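PDB 2O5A: BH1328 protein from Bacillus halodurans, which probably acts as a ribosomal silencing factor, binding protein uL14 of the large subunit so that the two ribosomal subunits cannot join and translation is repressed. Local coordinates for residues His41-Lys46 against Phe90-Arg95; Ile66-Gly71 against Leu79-Asp84; Phe36-His41 against Val85-Phe90. All coordinates share one frame; numbering follows the deposited sequence.

Interaction 1. Residues His41-Lys46 against Phe90-Arg95; sequences HGNSEK and FHKDER. With MN (manganese (II) ion), chain C.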
loop_
_atom_site.group_PDB
_atom_site.type_symbol
_atom_site.label_atom_id
_atom_site.label_comp_id
_atom_site.label_asym_id
_atom_site.label_seq_id
_atom_site.Cartn_x
_atom_site.Cartn_y
_atom_site.Cartn_z
ATOM N N HIS A 41 -2.361 5.355 14.040
ATOM C CA HIS A 41 -0.966 5.699 14.228
ATOM C C HIS A 41 -0.621 6.038 15.668
ATOM O O HIS A 41 -1.497 6.332 16.483
ATOM C CB HIS A 41 -0.595 6.876 13.323
ATOM C CG HIS A 41 -1.075 8.202 13.821
ATOM N ND1 HIS A 41 -0.678 8.732 15.031
ATOM C CD2 HIS A 41 -1.922 9.108 13.275
ATOM C CE1 HIS A 41 -1.255 9.905 15.204
ATOM N NE2 HIS A 41 -2.014 10.158 14.157
ATOM N N GLY A 42 0.672 5.985 15.961
ATOM C CA GLY A 42 1.164 6.310 17.288
ATOM C C GLY A 42 2.011 7.558 17.150
ATOM O O GLY A 42 2.444 7.888 16.047
ATOM N N ASN A 43 2.253 8.254 18.255
ATOM C CA ASN A 43 3.043 9.478 18.212
ATOM C C ASN A 43 4.522 9.245 18.499
ATOM O O ASN A 43 5.324 10.178 18.461
ATOM C CB ASN A 43 2.473 10.498 19.196
ATOM C CG ASN A 43 1.016 10.815 18.920
ATOM O OD1 ASN A 43 0.626 11.039 17.776
ATOM N ND2 ASN A 43 0.205 10.832 19.971
ATOM N N SER A 44 4.875 7.999 18.789
ATOM C CA SER A 44 6.259 7.635 19.070
ATOM C C SER A 44 6.406 6.151 18.777
ATOM O O SER A 44 5.413 5.430 18.703
ATOM C CB SER A 44 6.605 7.903 20.536
ATOM O OG SER A 44 5.969 6.973 21.394
ATOM N N GLU A 45 7.639 5.691 18.612
ATOM C CA GLU A 45 7.871 4.284 18.323
ATOM C C GLU A 45 7.455 3.407 19.496
ATOM O O GLU A 45 7.120 2.235 19.313
ATOM C CB GLU A 45 9.339 4.061 17.960
ATOM C CG GLU A 45 9.657 4.549 16.554
ATOM C CD GLU A 45 11.116 4.429 16.186
ATOM O OE1 GLU A 45 11.488 4.955 15.118
ATOM O OE2 GLU A 45 11.885 3.814 16.954
ATOM N N LYS A 46 7.459 3.977 20.697
ATOM C CA LYS A 46 7.053 3.232 21.886
ATOM C C LYS A 46 5.537 3.079 21.896
ATOM O O LYS A 46 5.012 2.047 22.312
ATOM C CB LYS A 46 7.485 3.958 23.163
ATOM C CG LYS A 46 6.982 3.283 24.437
ATOM C CD LYS A 46 7.180 4.161 25.657
ATOM C CE LYS A 46 6.657 3.483 26.912
ATOM N NZ LYS A 46 6.793 4.354 28.111
ATOM N N PHE A 90 0.802 2.891 12.059
ATOM C CA PHE A 90 1.879 3.761 11.612
ATOM C C PHE A 90 2.393 4.687 12.701
ATOM O O PHE A 90 1.736 4.910 13.718
ATOM C CB PHE A 90 1.427 4.644 10.446
ATOM C CG PHE A 90 1.101 3.894 9.192
ATOM C CD1 PHE A 90 -0.114 3.232 9.058
ATOM C CD2 PHE A 90 1.997 3.876 8.131
ATOM C CE1 PHE A 90 -0.432 2.564 7.882
ATOM C CE2 PHE A 90 1.690 3.210 6.950
ATOM C CZ PHE A 90 0.472 2.555 6.824
ATOM N N HIS A 91 3.584 5.222 12.466
ATOM C CA HIS A 91 4.197 6.182 13.369
ATOM C C HIS A 91 3.763 7.499 12.739
ATOM O O HIS A 91 3.868 7.665 11.523
ATOM C CB HIS A 91 5.722 6.041 13.344
ATOM C CG HIS A 91 6.437 7.030 14.212
ATOM N ND1 HIS A 91 6.458 8.382 13.941
ATOM C CD2 HIS A 91 7.160 6.864 15.346
ATOM C CE1 HIS A 91 7.165 9.003 14.868
ATOM N NE2 HIS A 91 7.599 8.107 15.731
ATOM N N LYS A 92 3.265 8.424 13.550
ATOM C CA LYS A 92 2.787 9.701 13.032
ATOM C C LYS A 92 3.702 10.338 11.984
ATOM O O LYS A 92 3.244 11.123 11.155
ATOM C CB LYS A 92 2.555 10.685 14.187
ATOM C CG LYS A 92 3.680 11.679 14.410
ATOM C CD LYS A 92 3.346 12.630 15.546
ATOM C CE LYS A 92 4.137 13.921 15.429
ATOM N NZ LYS A 92 5.604 13.681 15.447
ATOM N N ASP A 93 4.988 9.995 12.015
ATOM C CA ASP A 93 5.944 10.553 11.060
ATOM C C ASP A 93 6.213 9.684 9.835
ATOM O O ASP A 93 7.030 10.046 8.987
ATOM C CB ASP A 93 7.276 10.858 11.753
ATOM C CG ASP A 93 7.182 12.020 12.723
ATOM O OD1 ASP A 93 6.506 13.017 12.391
ATOM O OD2 ASP A 93 7.794 11.943 13.809
ATOM N N GLU A 94 5.537 8.543 9.733
ATOM C CA GLU A 94 5.735 7.652 8.591
ATOM C C GLU A 94 5.118 8.261 7.333
ATOM O O GLU A 94 3.953 8.654 7.334
ATOM C CB GLU A 94 5.107 6.282 8.870
ATOM C CG GLU A 94 5.524 5.194 7.886
ATOM C CD GLU A 94 7.030 4.999 7.835
ATOM O OE1 GLU A 94 7.496 4.119 7.082
ATOM O OE2 GLU A 94 7.745 5.728 8.549
ATOM N N ARG A 95 5.905 8.336 6.262
ATOM C CA ARG A 95 5.436 8.914 5.005
ATOM C C ARG A 95 4.389 8.089 4.262
ATOM O O ARG A 95 3.426 8.642 3.731
ATOM C CB ARG A 95 6.618 9.191 4.069
ATOM C CG ARG A 95 7.549 10.292 4.556
ATOM C CD ARG A 95 8.404 10.839 3.422
ATOM N NE ARG A 95 9.400 9.879 2.956
ATOM C CZ ARG A 95 10.237 10.105 1.949
ATOM N NH1 ARG A 95 10.199 11.258 1.296
ATOM N NH2 ARG A 95 11.120 9.181 1.597
HETATM MN MN MN C . 13.387 4.380 14.854
#

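Interaction 2. Residues Ile66-Gly71 against Leu79-Asp84; sequences IKRLEG and LIDLGD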
loop_
_atom_site.group_PDB
_atom_site.type_symbol
_atom_site.label_atom_id
_atom_site.label_comp_id
_atom_site.label_asym_id
_atom_site.label_seq_id
_atom_site.Cartn_x
_atom_site.Cartn_y
_atom_site.Cartn_z
ATOM N N ILE A 66 -2.655 -15.063 14.371
ATOM C CA ILE A 66 -2.003 -13.923 13.739
ATOM C C ILE A 66 -1.203 -14.473 12.566
ATOM O O ILE A 66 -0.213 -15.183 12.752
ATOM C CB ILE A 66 -1.044 -13.191 14.707
ATOM C CG1 ILE A 66 -1.830 -12.611 15.885
ATOM C CG2 ILE A 66 -0.320 -12.068 13.977
ATOM C CD1 ILE A 66 -0.969 -11.939 16.933
ATOM N N LYS A 67 -1.647 -14.148 11.359
ATOM C CA LYS A 67 -0.990 -14.623 10.153
ATOM C C LYS A 67 0.319 -13.897 9.876
ATOM O O LYS A 67 1.301 -14.511 9.455
ATOM C CB LYS A 67 -1.943 -14.481 8.965
ATOM C CG LYS A 67 -3.282 -15.158 9.202
ATOM C CD LYS A 67 -4.040 -15.388 7.911
ATOM C CE LYS A 67 -5.232 -16.298 8.156
ATOM N NZ LYS A 67 -5.809 -16.816 6.888
ATOM N N ARG A 68 0.332 -12.591 10.119
ATOM C CA ARG A 68 1.529 -11.795 9.895
ATOM C C ARG A 68 1.714 -10.687 10.921
ATOM O O ARG A 68 0.759 -10.211 11.531
ATOM C CB ARG A 68 1.506 -11.166 8.498
ATOM C CG ARG A 68 1.869 -12.105 7.361
ATOM C CD ARG A 68 1.989 -11.325 6.062
ATOM N NE ARG A 68 0.704 -10.782 5.628
ATOM C CZ ARG A 68 0.570 -9.750 4.801
ATOM N NH1 ARG A 68 1.641 -9.137 4.317
ATOM N NH2 ARG A 68 -0.639 -9.330 4.454
ATOM N N LEU A 69 2.968 -10.291 11.097
ATOM C CA LEU A 69 3.345 -9.223 12.010
ATOM C C LEU A 69 4.715 -8.771 11.532
ATOM O O LEU A 69 5.710 -9.474 11.708
ATOM C CB LEU A 69 3.410 -9.731 13.451
ATOM C CG LEU A 69 3.630 -8.640 14.504
ATOM C CD1 LEU A 69 2.954 -9.035 15.806
ATOM C CD2 LEU A 69 5.117 -8.406 14.702
ATOM N N GLU A 70 4.756 -7.596 10.910
ATOM C CA GLU A 70 6.002 -7.080 10.367
ATOM C C GLU A 70 6.252 -5.618 10.722
ATOM O O GLU A 70 5.320 -4.821 10.825
ATOM C CB GLU A 70 5.994 -7.252 8.846
ATOM C CG GLU A 70 5.652 -8.672 8.400
ATOM C CD GLU A 70 5.623 -8.831 6.895
ATOM O OE1 GLU A 70 5.216 -9.911 6.419
ATOM O OE2 GLU A 70 6.012 -7.881 6.186
ATOM N N GLY A 71 7.525 -5.282 10.911
ATOM C CA GLY A 71 7.899 -3.920 11.241
ATOM C C GLY A 71 7.707 -3.539 12.696
ATOM O O GLY A 71 7.693 -2.353 13.028
ATOM N N LEU A 79 2.517 -4.092 10.654
ATOM C CA LEU A 79 1.385 -4.740 10.009
ATOM C C LEU A 79 1.030 -6.002 10.782
ATOM O O LEU A 79 1.865 -6.889 10.956
ATOM C CB LEU A 79 1.731 -5.082 8.553
ATOM C CG LEU A 79 0.636 -5.667 7.654
ATOM C CD1 LEU A 79 1.040 -5.510 6.198
ATOM C CD2 LEU A 79 0.393 -7.130 7.993
ATOM N N ILE A 80 -0.208 -6.068 11.258
ATOM C CA ILE A 80 -0.680 -7.221 12.010
ATOM C C ILE A 80 -1.794 -7.887 11.218
ATOM O O ILE A 80 -2.910 -7.371 11.152
ATOM C CB ILE A 80 -1.237 -6.802 13.385
ATOM C CG1 ILE A 80 -0.192 -5.985 14.142
ATOM C CG2 ILE A 80 -1.615 -8.036 14.194
ATOM C CD1 ILE A 80 0.035 -4.601 13.579
ATOM N N ASP A 81 -1.487 -9.027 10.613
ATOM C CA ASP A 81 -2.466 -9.755 9.819
ATOM C C ASP A 81 -3.282 -10.689 10.709
ATOM O O ASP A 81 -2.767 -11.689 11.211
ATOM C CB ASP A 81 -1.765 -10.572 8.736
ATOM C CG ASP A 81 -2.691 -10.957 7.600
ATOM O OD1 ASP A 81 -3.914 -11.056 7.839
ATOM O OD2 ASP A 81 -2.196 -11.170 6.473
ATOM N N LEU A 82 -4.557 -10.361 10.900
ATOM C CA LEU A 82 -5.437 -11.175 11.729
ATOM C C LEU A 82 -6.391 -12.002 10.872
ATOM O O LEU A 82 -7.333 -12.607 11.384
ATOM C CB LEU A 82 -6.245 -10.286 12.678
ATOM C CG LEU A 82 -5.450 -9.405 13.648
ATOM C CD1 LEU A 82 -6.412 -8.518 14.426
ATOM C CD2 LEU A 82 -4.635 -10.271 14.596
ATOM N N GLY A 83 -6.138 -12.027 9.567
ATOM C CA GLY A 83 -6.984 -12.783 8.664
ATOM C C GLY A 83 -7.975 -11.907 7.924
ATOM O O GLY A 83 -7.603 -11.160 7.016
ATOM N N ASP A 84 -9.241 -11.997 8.309
ATOM C CA ASP A 84 -10.289 -11.205 7.680
ATOM C C ASP A 84 -10.033 -9.718 7.888
ATOM O O ASP A 84 -10.543 -8.878 7.144
ATOM C CB ASP A 84 -11.644 -11.578 8.267
ATOM C CG ASP A 84 -12.023 -13.021 7.991
ATOM O OD1 ASP A 84 -12.057 -13.410 6.805
ATOM O OD2 ASP A 84 -12.289 -13.763 8.960
#

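Interaction 3. Residues Phe36-His41 against Val85-Phe90; sequences FFLICH and VVVHVF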
loop_
_atom_site.group_PDB
_atom_site.type_symbol
_atom_site.label_atom_id
_atom_site.label_comp_id
_atom_site.label_asym_id
_atom_site.label_seq_id
_atom_site.Cartn_x
_atom_site.Cartn_y
_atom_site.Cartn_z
ATOM N N PHE A 36 -11.526 -6.183 5.777
ATOM C CA PHE A 36 -11.304 -4.912 6.455
ATOM C C PHE A 36 -9.823 -4.640 6.703
ATOM O O PHE A 36 -9.044 -5.550 6.996
ATOM C CB PHE A 36 -12.039 -4.877 7.799
ATOM C CG PHE A 36 -13.540 -4.888 7.688
ATOM C CD1 PHE A 36 -14.211 -3.877 7.007
ATOM C CD2 PHE A 36 -14.286 -5.893 8.295
ATOM C CE1 PHE A 36 -15.606 -3.863 6.942
ATOM C CE2 PHE A 36 -15.679 -5.888 8.237
ATOM C CZ PHE A 36 -16.340 -4.873 7.556
ATOM N N PHE A 37 -9.452 -3.371 6.580
ATOM C CA PHE A 37 -8.091 -2.901 6.811
ATOM C C PHE A 37 -8.236 -1.792 7.844
ATOM O O PHE A 37 -8.875 -0.774 7.577
ATOM C CB PHE A 37 -7.489 -2.333 5.523
ATOM C CG PHE A 37 -6.750 -3.345 4.675
ATOM C CD1 PHE A 37 -6.900 -4.718 4.881
ATOM C CD2 PHE A 37 -5.905 -2.912 3.660
ATOM C CE1 PHE A 37 -6.220 -5.638 4.074
ATOM C CE2 PHE A 37 -5.224 -3.819 2.854
ATOM C CZ PHE A 37 -5.378 -5.185 3.061
ATOM N N LEU A 38 -7.660 -1.990 9.027
ATOM C CA LEU A 38 -7.760 -0.992 10.088
ATOM C C LEU A 38 -6.485 -0.157 10.187
ATOM O O LEU A 38 -5.395 -0.698 10.384
ATOM C CB LEU A 38 -8.036 -1.684 11.427
ATOM C CG LEU A 38 -8.312 -0.808 12.658
ATOM C CD1 LEU A 38 -9.596 -0.014 12.458
ATOM C CD2 LEU A 38 -8.423 -1.692 13.891
ATOM N N ILE A 39 -6.634 1.161 10.053
ATOM C CA ILE A 39 -5.511 2.086 10.115
ATOM C C ILE A 39 -5.545 3.039 11.301
ATOM O O ILE A 39 -6.606 3.487 11.744
ATOM C CB ILE A 39 -5.414 2.896 8.822
ATOM C CG1 ILE A 39 -5.673 1.936 7.658
ATOM C CG2 ILE A 39 -4.064 3.614 8.743
ATOM C CD1 ILE A 39 -5.638 2.518 6.311
ATOM N N CYS A 40 -4.358 3.330 11.808
ATOM C CA CYS A 40 -4.188 4.222 12.938
ATOM C C CYS A 40 -2.709 4.517 13.073
ATOM O O CYS A 40 -1.890 3.994 12.314
ATOM C CB CYS A 40 -4.712 3.563 14.211
ATOM S SG CYS A 40 -3.839 2.050 14.669
ATOM N N HIS A 41 -2.361 5.355 14.040
ATOM C CA HIS A 41 -0.966 5.699 14.228
ATOM C C HIS A 41 -0.621 6.038 15.668
ATOM O O HIS A 41 -1.497 6.332 16.483
ATOM C CB HIS A 41 -0.595 6.876 13.323
ATOM C CG HIS A 41 -1.075 8.202 13.821
ATOM N ND1 HIS A 41 -0.678 8.732 15.031
ATOM C CD2 HIS A 41 -1.922 9.108 13.275
ATOM C CE1 HIS A 41 -1.255 9.905 15.204
ATOM N NE2 HIS A 41 -2.014 10.158 14.157
ATOM N N VAL A 85 -9.245 -9.401 8.909
ATOM C CA VAL A 85 -8.899 -8.019 9.219
ATOM C C VAL A 85 -7.386 -7.868 9.284
ATOM O O VAL A 85 -6.685 -8.718 9.837
ATOM C CB VAL A 85 -9.499 -7.562 10.574
ATOM C CG1 VAL A 85 -8.807 -6.289 11.051
ATOM C CG2 VAL A 85 -10.991 -7.315 10.424
ATOM N N VAL A 86 -6.888 -6.784 8.704
ATOM C CA VAL A 86 -5.462 -6.496 8.702
ATOM C C VAL A 86 -5.275 -5.104 9.279
ATOM O O VAL A 86 -5.799 -4.128 8.744
ATOM C CB VAL A 86 -4.885 -6.533 7.275
ATOM C CG1 VAL A 86 -3.434 -6.078 7.287
ATOM C CG2 VAL A 86 -4.993 -7.937 6.712
ATOM N N VAL A 87 -4.532 -5.015 10.375
ATOM C CA VAL A 87 -4.301 -3.734 11.025
ATOM C C VAL A 87 -2.964 -3.112 10.641
ATOM O O VAL A 87 -1.944 -3.797 10.560
ATOM C CB VAL A 87 -4.345 -3.876 12.563
ATOM C CG1 VAL A 87 -4.291 -2.501 13.218
ATOM C CG2 VAL A 87 -5.601 -4.622 12.978
ATOM N N HIS A 88 -2.989 -1.804 10.404
ATOM C CA HIS A 88 -1.791 -1.053 10.049
ATOM C C HIS A 88 -1.558 0.032 11.091
ATOM O O HIS A 88 -2.319 0.995 11.178
ATOM C CB HIS A 88 -1.943 -0.401 8.673
ATOM C CG HIS A 88 -1.925 -1.376 7.535
ATOM N ND1 HIS A 88 -3.001 -2.177 7.227
ATOM C CD2 HIS A 88 -0.963 -1.669 6.630
ATOM C CE1 HIS A 88 -2.704 -2.926 6.177
ATOM N NE2 HIS A 88 -1.469 -2.637 5.797
ATOM N N VAL A 89 -0.505 -0.129 11.883
ATOM C CA VAL A 89 -0.177 0.844 12.916
ATOM C C VAL A 89 1.039 1.653 12.483
ATOM O O VAL A 89 2.168 1.165 12.526
ATOM C CB VAL A 89 0.135 0.147 14.262
ATOM C CG1 VAL A 89 0.420 1.188 15.334
ATOM C CG2 VAL A 89 -1.039 -0.729 14.676
ATOM N N PHE A 90 0.802 2.891 12.059
ATOM C CA PHE A 90 1.879 3.761 11.612
ATOM C C PHE A 90 2.393 4.687 12.701
ATOM O O PHE A 90 1.736 4.910 13.718
ATOM C CB PHE A 90 1.427 4.644 10.446
ATOM C CG PHE A 90 1.101 3.894 9.192
ATOM C CD1 PHE A 90 -0.114 3.232 9.058
ATOM C CD2 PHE A 90 1.997 3.876 8.131
ATOM C CE1 PHE A 90 -0.432 2.564 7.882
ATOM C CE2 PHE A 90 1.690 3.210 6.950
ATOM C CZ PHE A 90 0.472 2.555 6.824
#

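Interaction 1. Residues His41-Lys46 against Phe90-Arg95
His-41 meets Lys-92 where two parallel strands run out at their C-terminal ends. A chi1 of 77° sets CG of the histidine between the backbone N and the carbonyl carbon; the imidazole offers one face to the lysine, and CB of Lys-92 makes a CH-pi contact 4.2 Å from the centroid of the His-41 ring. Gly-42 carries the last of the strand pairing: its N-H is directed at the carbonyl of Phe-90, whose position is less certain, and O of Gly-42 accepts from the N of Lys-92 at 2.7 Å. At Asn-43 the amide oxygen lies across the lysine chain, OD1 of Asn-43 standing 3.9 Å from CD of Lys-92. Ser-44 is the N-cap of the helix that follows, its OG bonded to the N of Gln-47, while NE2 of His-91 packs 3.6 Å from the CA of Ser-44. Glu-45 opens the helix. Its CG lies 3.6 Å from CD2 of His-91, and the extended chain beyond carries OE1 of Glu-45 to a manganese ion at 2.0 Å, with OE2 a longer second ligand at 2.6 Å; Arg-76 also bonds OE1. The contact thus lies at the C-terminal ends of the parallel strands 36-42 and 85-91, where the first leads into helix 45-61 and the second enters a type I turn from His-91 to Glu-94, with Tyr-97 meeting the rings of both His-41 and Phe-90.

Interaction 2. Residues Ile66-Gly71 against Leu79-Asp84
Arg-68 and Asp-81 face each other across two antiparallel strands and join them by a salt bridge as well as through the backbone. CB of Arg-68 lies beside CB of Asp-81. The arginine chain then bends at chi3 (-67°), which turns the guanidinium toward the side chains of Asp-81 and Leu-79 on strand 77-81. NE of Arg-68 donates to the anti lone pair of OD2 of Asp-81, 3.0 Å away, and NH2 of Arg-68 reaches the same OD2 of Asp-81 at 3.1 Å from above the carboxylate plane; the grip is side-on, two nitrogens on one oxygen. CD2 of Leu-79 lies over the centre of one face of the Arg-68 guanidinium, 4.1 Å above its plane, while NH1 of Arg-68 comes near CD1 of Leu-79. The other carboxylate oxygen, OD1 of Asp-81, accepts from the N of Gly-83 in an Asx turn; both oxygens thus have donors, which should restrict rotation of the carboxylate.

The two strands form a beta hairpin, strand 68-70 being outermost in the sheet within the chain, and Lys-67 and Arg-68 make a classic beta bulge opposite Asp-81. The carbonyl O of Asp-81 takes a 2.7 Å bond from the N of Lys-67 and a weak one from the N of Arg-68. Past the bulge, Glu-70 and Leu-79 exchange two backbone bonds. On the face away from the salt bridge, CG1 of Ile-66 lies 3.9 Å from CD2 of Leu-82, the two chains side by side and both packed on Ala-59 of helix 45-61. Lys-102 of the second subunit packs on Arg-68, Glu-70 and Leu-79.

Interaction 3. Residues Phe36-His41 against Val85-Phe90
Leu-38 and Val-87 lie side by side on the face of two parallel strands that is buried beneath two helices, with CB of Leu-38 4.1 Å from CG2 of Val-87. Phe-36 and Val-85 precede them on this face, CG2 of the valine lying near the plane of the phenyl ring at its edge and 3.7 Å from CB of Phe-36. Cys-40 follows, its chi1 of 62° placing SG 3.9 Å from CG2 of Val-89. Helix 4-16 covers Phe-36, Leu-38, Cys-40 and Val-85, and helix 45-61 covers Val-87 and Val-89.

The other face is more aromatic and less closed, with Phe-37 partly exposed. CE1 of Phe-37 touches CB of Val-86 at 3.6 Å, the two chains pointing the same way. CE1 of His-88 stands over one face of the same phenyl ring, toward its rim; the ring planes are inclined at 49°. Further along, CG2 of Ile-39 meets CE1 of Phe-90 at 3.9 Å. Trp-104 covers part of this face, meeting Phe-37, Ile-39 and His-88.

Five backbone hydrogen bonds alternate between the strands, from Val-86 N to Phe-36 O through to Phe-90 N to Cys-40 O. With peptide groups bonded to one another and apolar side chains, with one thiol, on the helix-covered face, that face has the chemistry of a hydrophobic core, consistent with its central position in the chain.

How the interactions relate
All three contacts belong to one mixed sheet, in the order 22-26, 36-42, 85-91, 77-81, 68-70. Interaction 3 pairs the central parallel strands, and interaction 1 continues the same pair to its end, sharing His-41 and Phe-90, with centres about 13 Å apart. Interaction 2 is the neighbouring hairpin, centred about 10 Å from interaction 3 and about 18 Å from interaction 1; Ile-80 N probably bonds Val-87 O across the seam. Strand 36-42 comes first, then helix 45-61, the hairpin and strand 85-91, so the hairpin falls in sequence between strands it flanks in the sheet. The second subunit touches interactions 1 and 2 but not interaction 3, so the dimer is built around the central pair's periphery.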